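Local coordinates for protein oxidoreductase (Ralstonia eutropha, PDB 3HJ9) that binds flavin mononucleotide between the two subunits of its dimer and is probably an FMN-dependent oxidoreductase of the nitroreductase family, at residues L155-S160 / D202-L207. Numbering follows the deposited sequence.
Sequences LRETFS and DEEPIL. With FMN (flavin mononucleotide), chain F.
The carboxylates of Glu157 and Glu204 lie near each other with their planes 52° apart, and their side chains cross at about a right angle. Glu157 OE1 lies 4.1 Å from Glu204 OE1. The Glu157 carboxylate also rests on Ile206, which comes from the opposite direction: Glu157 OE2 is 3.8 Å from Ile206 CG2, with Ile206 CD1 almost as near. The Phe159 ring sits between Leu155 CB on one face and FMN C6 on the other, both offset toward the rim. The flavin methyl C7M packs 3.8 Å from Phe159 CD1. Trp187 of the second subunit also meets this ring.

Glu157 and Ser160 are each modelled in two conformers, and one of each is described here. Glu157 reaches the strand through a bend at chi2 (57°), which turns the carboxylate toward Ile206. Glu204 instead is extended, with CG anti to the backbone N (chi1 177°). Beside them Ser160 CB packs 4.2 Å from Ile206 CG1. Ser160 OG turns back to Arg156 O, at 2.8 Å and above the carbonyl plane. Arg156 O also accepts the backbone bond from Ser160 N.

The contact joins the start of helix 156-177 to strand 203-212 of the antiparallel sheet. One helical turn presents Phe159 to the flavin and Glu157 to a charged cluster. Ile206 and Leu207 both face Phe141 in a classic beta bulge. No hydrogen bond links the two segments. Arg190 of the same chain makes salt bridges to Glu157 OE1 and Glu204 OE2, and His145 NE2 is hydrogen-bonded to Glu204 OE1. The repulsion expected between the two acids is therefore probably offset by the shared arginine, which would tend to keep both ionised.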
loop_
_atom_site.group_PDB
_atom_site.type_symbol
_atom_site.label_atom_id
_atom_site.label_comp_id
_atom_site.label_asym_id
_atom_site.label_seq_id
_atom_site.Cartn_x
_atom_site.Cartn_y
_atom_site.Cartn_z
ATOM N N LEU A 155 -10.000 -13.752 -4.332
ATOM C CA LEU A 155 -8.959 -12.938 -3.678
ATOM C C LEU A 155 -8.091 -12.135 -4.622
ATOM O O LEU A 155 -7.308 -11.325 -4.120
ATOM C CB LEU A 155 -8.057 -13.815 -2.791
ATOM C CG LEU A 155 -8.726 -14.473 -1.598
ATOM C CD1 LEU A 155 -7.773 -15.438 -0.929
ATOM C CD2 LEU A 155 -9.196 -13.407 -0.640
ATOM N N ARG A 156 -8.243 -12.304 -5.948
ATOM C CA ARG A 156 -7.392 -11.618 -6.924
ATOM C C ARG A 156 -7.511 -10.102 -6.889
ATOM O O ARG A 156 -6.481 -9.419 -6.980
ATOM C CB ARG A 156 -7.600 -12.112 -8.354
ATOM C CG ARG A 156 -7.193 -13.543 -8.540
ATOM C CD ARG A 156 -7.539 -14.037 -9.914
ATOM N NE ARG A 156 -7.464 -15.486 -9.918
ATOM C CZ ARG A 156 -8.049 -16.308 -10.778
ATOM N NH1 ARG A 156 -8.808 -15.861 -11.796
ATOM N NH2 ARG A 156 -7.879 -17.617 -10.600
ATOM N N GLU A 157 -8.739 -9.587 -6.759
ATOM C CA GLU A 157 -8.911 -8.115 -6.703
ATOM C C GLU A 157 -8.266 -7.583 -5.435
ATOM O O GLU A 157 -7.593 -6.561 -5.508
ATOM C CB GLU A 157 -10.364 -7.632 -6.816
ATOM C CG GLU A 157 -10.496 -6.075 -6.787
ATOM C CD GLU A 157 -9.691 -5.357 -7.877
ATOM O OE1 GLU A 157 -10.119 -5.387 -9.042
ATOM O OE2 GLU A 157 -8.653 -4.709 -7.562
ATOM N N THR A 158 -8.427 -8.279 -4.297
ATOM C CA THR A 158 -7.781 -7.862 -3.037
ATOM C C THR A 158 -6.236 -7.881 -3.160
ATOM O O THR A 158 -5.564 -6.942 -2.755
ATOM C CB THR A 158 -8.174 -8.752 -1.860
ATOM O OG1 THR A 158 -9.601 -8.728 -1.694
ATOM C CG2 THR A 158 -7.497 -8.292 -0.556
ATOM N N PHE A 159 -5.692 -8.966 -3.706
ATOM C CA PHE A 159 -4.224 -9.106 -3.865
ATOM C C PHE A 159 -3.646 -8.073 -4.822
ATOM O O PHE A 159 -2.630 -7.455 -4.510
ATOM C CB PHE A 159 -3.880 -10.516 -4.296
ATOM C CG PHE A 159 -4.030 -11.569 -3.219
ATOM C CD1 PHE A 159 -4.605 -11.320 -1.957
ATOM C CD2 PHE A 159 -3.704 -12.862 -3.527
ATOM C CE1 PHE A 159 -4.748 -12.298 -1.032
ATOM C CE2 PHE A 159 -3.876 -13.887 -2.582
ATOM C CZ PHE A 159 -4.374 -13.598 -1.331
ATOM N N SER A 160 -4.308 -7.857 -5.956
ATOM C CA SER A 160 -3.903 -6.838 -6.948
ATOM C C SER A 160 -3.927 -5.437 -6.365
ATOM O O SER A 160 -2.948 -4.698 -6.472
ATOM C CB SER A 160 -4.850 -6.822 -8.141
ATOM O OG SER A 160 -4.823 -8.050 -8.796
ATOM N N ASP A 202 -5.617 -9.890 -20.733
ATOM C CA ASP A 202 -5.366 -10.264 -19.332
ATOM C C ASP A 202 -4.756 -9.146 -18.428
ATOM O O ASP A 202 -4.413 -9.424 -17.287
ATOM C CB ASP A 202 -4.553 -11.589 -19.263
ATOM C CG ASP A 202 -3.111 -11.456 -19.773
ATOM O OD1 ASP A 202 -2.652 -10.336 -20.059
ATOM O OD2 ASP A 202 -2.433 -12.500 -19.907
ATOM N N GLU A 203 -4.665 -7.903 -18.916
ATOM C CA GLU A 203 -4.078 -6.774 -18.181
ATOM C C GLU A 203 -5.141 -5.768 -17.792
ATOM O O GLU A 203 -5.822 -5.253 -18.650
ATOM C CB GLU A 203 -3.000 -6.095 -19.029
ATOM C CG GLU A 203 -1.758 -6.951 -19.152
ATOM C CD GLU A 203 -0.752 -6.500 -20.208
ATOM O OE1 GLU A 203 -1.094 -5.719 -21.144
ATOM O OE2 GLU A 203 0.408 -6.979 -20.116
ATOM N N GLU A 204 -5.238 -5.450 -16.508
ATOM C CA GLU A 204 -6.287 -4.572 -15.979
ATOM C C GLU A 204 -5.696 -3.420 -15.161
ATOM O O GLU A 204 -5.016 -3.686 -14.174
ATOM C CB GLU A 204 -7.215 -5.390 -15.076
ATOM C CG GLU A 204 -8.326 -4.563 -14.407
ATOM C CD GLU A 204 -9.284 -5.388 -13.582
ATOM O OE1 GLU A 204 -8.782 -6.256 -12.827
ATOM O OE2 GLU A 204 -10.520 -5.114 -13.648
ATOM N N PRO A 205 -5.946 -2.149 -15.567
ATOM C CA PRO A 205 -5.533 -1.021 -14.725
ATOM C C PRO A 205 -6.287 -1.062 -13.395
ATOM O O PRO A 205 -7.504 -1.255 -13.424
ATOM C CB PRO A 205 -5.962 0.231 -15.526
ATOM C CG PRO A 205 -6.378 -0.236 -16.863
ATOM C CD PRO A 205 -6.591 -1.717 -16.829
ATOM N N ILE A 206 -5.572 -0.935 -12.274
ATOM C CA ILE A 206 -6.154 -1.003 -10.921
ATOM C C ILE A 206 -6.187 0.368 -10.241
ATOM O O ILE A 206 -7.156 0.718 -9.616
ATOM C CB ILE A 206 -5.342 -2.000 -9.985
ATOM C CG1 ILE A 206 -5.320 -3.410 -10.562
ATOM C CG2 ILE A 206 -6.021 -2.157 -8.628
ATOM C CD1 ILE A 206 -6.776 -3.984 -10.882
ATOM N N LEU A 207 -5.066 1.073 -10.281
ATOM C CA LEU A 207 -4.915 2.414 -9.728
ATOM C C LEU A 207 -4.003 3.223 -10.614
ATOM O O LEU A 207 -3.163 2.657 -11.323
ATOM C CB LEU A 207 -4.221 2.357 -8.353
ATOM C CG LEU A 207 -4.842 1.641 -7.175
ATOM C CD1 LEU A 207 -3.787 1.539 -6.029
ATOM C CD2 LEU A 207 -6.141 2.342 -6.713
HETATM N N1 FMN F . 3.002 -14.414 2.462
HETATM C C2 FMN F . 2.563 -15.492 3.196
HETATM O O2 FMN F . 3.366 -16.235 3.743
HETATM N N3 FMN F . 1.201 -15.725 3.338
HETATM C C4 FMN F . 0.273 -14.929 2.721
HETATM O O4 FMN F . -0.938 -15.176 2.905
HETATM C C4A FMN F . 0.705 -13.848 1.962
HETATM N N5 FMN F . -0.227 -13.006 1.375
HETATM C C5A FMN F . 0.145 -11.890 0.658
HETATM C C6 FMN F . -0.862 -11.086 0.085
HETATM C C7 FMN F . -0.503 -9.943 -0.644
HETATM C C7M FMN F . -1.576 -9.083 -1.236
HETATM C C8 FMN F . 0.842 -9.622 -0.810
HETATM C C8M FMN F . 1.272 -8.413 -1.589
HETATM C C9 FMN F . 1.833 -10.415 -0.245
HETATM C C9A FMN F . 1.519 -11.583 0.507
HETATM N N10 FMN F . 2.481 -12.442 1.105
HETATM C C10 FMN F . 2.079 -13.573 1.833
HETATM C "C1'" FMN F . 3.944 -12.151 1.016
HETATM C "C2'" FMN F . 4.554 -12.488 -0.315
HETATM O "O2'" FMN F . 4.619 -13.887 -0.392
HETATM C "C3'" FMN F . 5.930 -11.844 -0.460
HETATM O "O3'" FMN F . 5.722 -10.464 -0.491
HETATM C "C4'" FMN F . 6.712 -12.372 -1.688
HETATM O "O4'" FMN F . 7.086 -13.682 -1.401
HETATM C "C5'" FMN F . 8.007 -11.661 -2.032
HETATM O "O5'" FMN F . 8.816 -11.573 -0.873
HETATM P P FMN F . 9.209 -10.106 -0.341
HETATM O O1P FMN F . 9.503 -9.103 -1.426
HETATM O O2P FMN F . 8.046 -9.486 0.439
HETATM O O3P FMN F . 10.370 -10.360 0.586
#